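Local coordinates for unconventional myosin IB (Entamoeba histolytica, PDB 5XGG), which probably works as an actin-based motor of the myosin class I and carries a C-terminal SH3 domain expected to bind proline-rich partners, at residues A[21-26]-A[52-57]; A[29-34]-A[48-53]. All blocks are in the same frame, centred on the assembly; numbering follows the deposited sequence.

Interaction 1. Residues A[21-26]-A[52-57]; sequences LSFKVG and NNYVKE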
loop_
_atom_site.group_PDB
_atom_site.type_symbol
_atom_site.label_atom_id
_atom_site.label_comp_id
_atom_site.label_asym_id
_atom_site.label_seq_id
_atom_site.Cartn_x
_atom_site.Cartn_y
_atom_site.Cartn_z
ATOM N N LEU A 21 -5.928 4.421 5.501
ATOM C CA LEU A 21 -4.888 5.299 4.962
ATOM C C LEU A 21 -5.346 5.883 3.646
ATOM O O LEU A 21 -5.632 5.172 2.673
ATOM C CB LEU A 21 -3.587 4.496 4.834
ATOM C CG LEU A 21 -2.367 5.183 4.194
ATOM C CD1 LEU A 21 -1.853 6.272 5.091
ATOM C CD2 LEU A 21 -1.276 4.052 3.904
ATOM N N SER A 22 -5.322 7.204 3.535
ATOM C CA SER A 22 -5.488 7.881 2.251
ATOM C C SER A 22 -4.223 7.949 1.417
ATOM O O SER A 22 -3.096 7.840 1.969
ATOM C CB SER A 22 -5.972 9.330 2.460
ATOM O OG SER A 22 -7.132 9.411 3.278
ATOM N N PHE A 23 -4.401 8.109 0.098
ATOM C CA PHE A 23 -3.246 8.138 -0.790
ATOM C C PHE A 23 -3.701 8.668 -2.144
ATOM O O PHE A 23 -4.898 8.769 -2.444
ATOM C CB PHE A 23 -2.539 6.737 -0.900
ATOM C CG PHE A 23 -3.436 5.640 -1.256
ATOM C CD1 PHE A 23 -3.686 5.299 -2.622
ATOM C CD2 PHE A 23 -4.012 4.841 -0.245
ATOM C CE1 PHE A 23 -4.584 4.257 -2.935
ATOM C CE2 PHE A 23 -4.905 3.796 -0.587
ATOM C CZ PHE A 23 -5.150 3.496 -1.924
ATOM N N LYS A 24 -2.703 9.050 -2.935
ATOM C CA LYS A 24 -2.894 9.575 -4.250
ATOM C C LYS A 24 -2.238 8.640 -5.252
ATOM O O LYS A 24 -1.364 7.852 -4.907
ATOM C CB LYS A 24 -2.367 11.017 -4.272
ATOM C CG LYS A 24 -0.923 11.223 -4.546
ATOM C CD LYS A 24 -0.493 12.652 -4.131
ATOM C CE LYS A 24 1.028 12.901 -4.360
ATOM N NZ LYS A 24 1.872 12.236 -3.309
ATOM N N VAL A 25 -2.574 8.809 -6.512
ATOM C CA VAL A 25 -2.071 8.010 -7.592
ATOM C C VAL A 25 -0.584 8.137 -7.656
ATOM O O VAL A 25 -0.054 9.221 -7.506
ATOM C CB VAL A 25 -2.604 8.417 -8.978
ATOM C CG1 VAL A 25 -2.207 7.362 -9.954
ATOM C CG2 VAL A 25 -4.094 8.478 -8.999
ATOM N N GLY A 26 0.078 6.991 -7.761
ATOM C CA GLY A 26 1.504 6.947 -7.818
ATOM C C GLY A 26 2.251 6.750 -6.535
ATOM O O GLY A 26 3.548 6.509 -6.561
ATOM N N ASN A 52 -6.751 -3.311 -1.470
ATOM C CA ASN A 52 -5.724 -3.805 -2.344
ATOM C C ASN A 52 -6.044 -3.676 -3.823
ATOM O O ASN A 52 -5.165 -3.681 -4.596
ATOM C CB ASN A 52 -5.298 -5.241 -1.953
ATOM C CG ASN A 52 -6.348 -6.317 -2.303
ATOM O OD1 ASN A 52 -7.105 -6.192 -3.228
ATOM N ND2 ASN A 52 -6.324 -7.419 -1.570
ATOM N N ASN A 53 -7.343 -3.538 -4.200
ATOM C CA ASN A 53 -7.679 -3.332 -5.595
ATOM C C ASN A 53 -7.515 -1.897 -6.079
ATOM O O ASN A 53 -7.824 -1.638 -7.256
ATOM C CB ASN A 53 -9.071 -3.886 -5.853
ATOM C CG ASN A 53 -10.194 -3.198 -5.048
ATOM O OD1 ASN A 53 -9.967 -2.287 -4.296
ATOM N ND2 ASN A 53 -11.427 -3.727 -5.179
ATOM N N TYR A 54 -6.897 -1.011 -5.244
ATOM C CA TYR A 54 -6.474 0.333 -5.654
ATOM C C TYR A 54 -5.050 0.416 -6.025
ATOM O O TYR A 54 -4.579 1.430 -6.486
ATOM C CB TYR A 54 -6.832 1.430 -4.638
ATOM C CG TYR A 54 -8.237 1.864 -4.636
ATOM C CD1 TYR A 54 -9.285 0.970 -4.368
ATOM C CD2 TYR A 54 -8.576 3.221 -4.766
ATOM C CE1 TYR A 54 -10.601 1.442 -4.319
ATOM C CE2 TYR A 54 -9.899 3.661 -4.810
ATOM C CZ TYR A 54 -10.890 2.781 -4.512
ATOM O OH TYR A 54 -12.180 3.257 -4.455
ATOM N N VAL A 55 -4.315 -0.663 -5.799
ATOM C CA VAL A 55 -2.881 -0.648 -5.986
ATOM C C VAL A 55 -2.366 -1.867 -6.739
ATOM O O VAL A 55 -3.113 -2.794 -6.994
ATOM C CB VAL A 55 -2.223 -0.612 -4.587
ATOM C CG1 VAL A 55 -2.770 0.521 -3.693
ATOM C CG2 VAL A 55 -2.312 -1.954 -3.866
ATOM N N LYS A 56 -1.102 -1.776 -7.136
ATOM C CA LYS A 56 -0.385 -2.856 -7.857
ATOM C C LYS A 56 0.935 -3.103 -7.226
ATOM O O LYS A 56 1.759 -2.177 -7.080
ATOM C CB LYS A 56 -0.128 -2.493 -9.299
ATOM C CG LYS A 56 0.260 -3.720 -10.143
ATOM C CD LYS A 56 0.967 -3.290 -11.423
ATOM C CE LYS A 56 0.909 -4.391 -12.487
ATOM N NZ LYS A 56 2.147 -4.406 -13.320
ATOM N N GLU A 57 1.128 -4.365 -6.869
ATOM C CA GLU A 57 2.338 -4.763 -6.151
ATOM C C GLU A 57 3.505 -4.596 -7.074
ATOM O O GLU A 57 3.395 -4.898 -8.229
ATOM C CB GLU A 57 2.183 -6.186 -5.572
ATOM C CG GLU A 57 3.230 -6.443 -4.483
ATOM C CD GLU A 57 3.130 -7.815 -3.929
ATOM O OE1 GLU A 57 2.164 -8.591 -4.277
ATOM O OE2 GLU A 57 4.050 -8.075 -3.131
#

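Interaction 2. Residues A[29-34]-A[48-53]; sequences ITILEK and GWIPNN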
loop_
_atom_site.group_PDB
_atom_site.type_symbol
_atom_site.label_atom_id
_atom_site.label_comp_id
_atom_site.label_asym_id
_atom_site.label_seq_id
_atom_site.Cartn_x
_atom_site.Cartn_y
_atom_site.Cartn_z
ATOM N N ILE A 29 3.522 2.642 -1.419
ATOM C CA ILE A 29 3.058 2.244 -0.091
ATOM C C ILE A 29 3.718 0.903 0.291
ATOM O O ILE A 29 3.717 -0.050 -0.476
ATOM C CB ILE A 29 1.502 2.161 -0.066
ATOM C CG1 ILE A 29 0.972 3.475 -0.579
ATOM C CG2 ILE A 29 1.033 1.801 1.318
ATOM C CD1 ILE A 29 -0.513 3.398 -0.832
ATOM N N THR A 30 4.312 0.860 1.504
ATOM C CA THR A 30 4.892 -0.353 2.068
ATOM C C THR A 30 3.846 -1.185 2.794
ATOM O O THR A 30 3.070 -0.655 3.555
ATOM C CB THR A 30 6.045 0.091 2.987
ATOM O OG1 THR A 30 7.024 0.827 2.192
ATOM C CG2 THR A 30 6.707 -1.162 3.594
ATOM N N ILE A 31 3.834 -2.504 2.623
ATOM C CA ILE A 31 2.795 -3.376 3.152
ATOM C C ILE A 31 3.304 -4.100 4.388
ATOM O O ILE A 31 4.328 -4.788 4.338
ATOM C CB ILE A 31 2.284 -4.375 2.079
ATOM C CG1 ILE A 31 1.855 -3.570 0.862
ATOM C CG2 ILE A 31 1.186 -5.223 2.697
ATOM C CD1 ILE A 31 0.728 -2.546 1.055
ATOM N N LEU A 32 2.601 -3.905 5.501
ATOM C CA LEU A 32 3.003 -4.463 6.798
ATOM C C LEU A 32 2.235 -5.762 7.130
ATOM O O LEU A 32 2.696 -6.581 7.963
ATOM C CB LEU A 32 2.753 -3.386 7.874
ATOM C CG LEU A 32 3.425 -2.075 7.750
ATOM C CD1 LEU A 32 2.975 -1.228 8.941
ATOM C CD2 LEU A 32 4.933 -2.222 7.578
ATOM N N GLU A 33 1.071 -5.977 6.519
ATOM C CA GLU A 33 0.183 -7.052 6.905
ATOM C C GLU A 33 -0.933 -7.104 5.875
ATOM O O GLU A 33 -1.187 -6.078 5.216
ATOM C CB GLU A 33 -0.338 -6.729 8.329
ATOM C CG GLU A 33 -1.573 -7.420 8.831
ATOM C CD GLU A 33 -1.445 -7.672 10.313
ATOM O OE1 GLU A 33 -1.072 -6.708 11.035
ATOM O OE2 GLU A 33 -1.630 -8.843 10.667
ATOM N N LYS A 34 -1.556 -8.280 5.735
ATOM C CA LYS A 34 -2.670 -8.498 4.787
ATOM C C LYS A 34 -3.888 -9.052 5.502
ATOM O O LYS A 34 -3.817 -9.918 6.401
ATOM C CB LYS A 34 -2.237 -9.380 3.637
ATOM C CG LYS A 34 -1.163 -8.815 2.777
ATOM C CD LYS A 34 -0.915 -9.749 1.607
ATOM C CE LYS A 34 -0.186 -9.093 0.446
ATOM N NZ LYS A 34 1.302 -8.967 0.428
ATOM N N GLY A 48 -2.181 2.629 7.917
ATOM C CA GLY A 48 -3.613 2.365 7.937
ATOM C C GLY A 48 -3.977 1.329 6.872
ATOM O O GLY A 48 -3.178 0.990 5.996
ATOM N N TRP A 49 -5.206 0.860 6.913
ATOM C CA TRP A 49 -5.654 -0.069 5.912
ATOM C C TRP A 49 -5.950 0.644 4.588
ATOM O O TRP A 49 -6.551 1.709 4.537
ATOM C CB TRP A 49 -6.937 -0.808 6.378
ATOM C CG TRP A 49 -6.746 -1.609 7.569
ATOM C CD1 TRP A 49 -7.090 -1.252 8.836
ATOM C CD2 TRP A 49 -6.083 -2.896 7.664
ATOM N NE1 TRP A 49 -6.710 -2.270 9.726
ATOM C CE2 TRP A 49 -6.120 -3.287 9.039
ATOM C CE3 TRP A 49 -5.505 -3.768 6.735
ATOM C CZ2 TRP A 49 -5.507 -4.461 9.494
ATOM C CZ3 TRP A 49 -5.020 -4.992 7.140
ATOM C CH2 TRP A 49 -4.974 -5.335 8.540
ATOM N N ILE A 50 -5.613 -0.079 3.529
ATOM C CA ILE A 50 -5.881 0.315 2.155
ATOM C C ILE A 50 -6.547 -0.832 1.414
ATOM O O ILE A 50 -6.309 -2.001 1.649
ATOM C CB ILE A 50 -4.596 0.716 1.439
ATOM C CG1 ILE A 50 -3.610 -0.484 1.150
ATOM C CG2 ILE A 50 -3.841 1.796 2.158
ATOM C CD1 ILE A 50 -2.393 -0.086 0.310
ATOM N N PRO A 51 -7.439 -0.498 0.477
ATOM C CA PRO A 51 -8.023 -1.507 -0.414
ATOM C C PRO A 51 -7.036 -1.987 -1.458
ATOM O O PRO A 51 -6.470 -1.155 -2.199
ATOM C CB PRO A 51 -9.166 -0.714 -1.084
ATOM C CG PRO A 51 -8.728 0.686 -1.004
ATOM C CD PRO A 51 -7.881 0.846 0.192
ATOM N N ASN A 52 -6.751 -3.311 -1.470
ATOM C CA ASN A 52 -5.724 -3.805 -2.344
ATOM C C ASN A 52 -6.044 -3.676 -3.823
ATOM O O ASN A 52 -5.165 -3.681 -4.596
ATOM C CB ASN A 52 -5.298 -5.241 -1.953
ATOM C CG ASN A 52 -6.348 -6.317 -2.303
ATOM O OD1 ASN A 52 -7.105 -6.192 -3.228
ATOM N ND2 ASN A 52 -6.324 -7.419 -1.570
ATOM N N ASN A 53 -7.343 -3.538 -4.200
ATOM C CA ASN A 53 -7.679 -3.332 -5.595
ATOM C C ASN A 53 -7.515 -1.897 -6.079
ATOM O O ASN A 53 -7.824 -1.638 -7.256
ATOM C CB ASN A 53 -9.071 -3.886 -5.853
ATOM C CG ASN A 53 -10.194 -3.198 -5.048
ATOM O OD1 ASN A 53 -9.967 -2.287 -4.296
ATOM N ND2 ASN A 53 -11.427 -3.727 -5.179
#

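Interaction 1. Residues A[21-26]-A[52-57]
The ring of F23 meets Y54 and V55 with its far end. F23 CZ lies 3.8 Å from Y54 CB, the closest approach of the two segments. F23 CE1 follows at 4.0 Å from the same Y54 CB. That methylene sits at the edge of the F23 ring, close to its plane. The two side chains cross at about a right angle, and F23 meets the CB of Y54, not its ring. V55 adds one methyl: its CG1 is 4.2 Å from F23 CZ and comes in obliquely. No hydrogen bond joins the segments.

F23 holds CG between its backbone N and carbonyl carbon (chi1 53°), which directs the ring inward from an irregular loop. Y54 points its CB at F23, but the rest of its side chain leads away, and its ring packs edge-to-face with Y13. A weak backbone bond, V55 N to N52 O at 3.4 Å, closes the 3-10 turn 52-54 just before the strand.

The loop between strands 6-9 and 28-35 corresponds to the RT loop of SH3 domains. Y54 and Y13 probably lie where such domains usually bind proline-rich ligands. The buried F23 ring touches A9 of strand 6-9, L43 of strand 38-43 and I50 of strand 46-51. The contact thus joins the RT loop to the 3-10 turn and the last strand, 55-57.

Interaction 2. Residues A[29-34]-A[48-53]
I50 sets its CD1 methyl against I29 and I31. I50 CD1 is 4.0 Å from I29 CG2, and these two side chains reach toward each other tip to tip. I31 CD1 also lies 4.0 Å from I50 CD1, but its side chain runs obliquely to that of I50. I29 CD1 is nearly as close, 4.1 Å from I50 CD1. Several methyls therefore meet around one carbon. I50 extends beyond CG1 with CD1 anti to CA (chi2 174°), which carries the methyl toward strand 28-35.

A second, more exposed contact lies at W49. E33 CG is 4.0 Å from W49 CH2, at the far end of the indole. The E33 chain bends at chi2, and its carboxylate plane is turned 43° from the ring. No hydrogen bond crosses the contact.

The axes of 29-34 and 48-51 come within 9.2 Å and cross at -96°. They are not paired neighbours: strand 38-43 lies between them in the sheet. F23 and V7 add to the isoleucine cluster. Near-orthogonal strands packed face to face around an apolar core are typical of the small SH3 beta barrel.

In the fold
From the N terminus, the chain passes strand 6-9 and enters the long loop that holds 21-26. Interaction 1 closes the longer circuit, from this loop to the 3-10 turn and strand 55-57. Interaction 2 closes a shorter one, from strand 28-35 through strand 38-43 to strand 46-51. Both segments of interaction 2 fall within the span 21-57 of interaction 1, and its second segment shares N52 and N53 with that of interaction 1. The centres of the two contacts are about 8 Å apart. F23 joins them by packing on I29 and I50, and L21 N probably bonds to W49 O. Together they tie the long loop, the central strands and the C-terminal strand into one core.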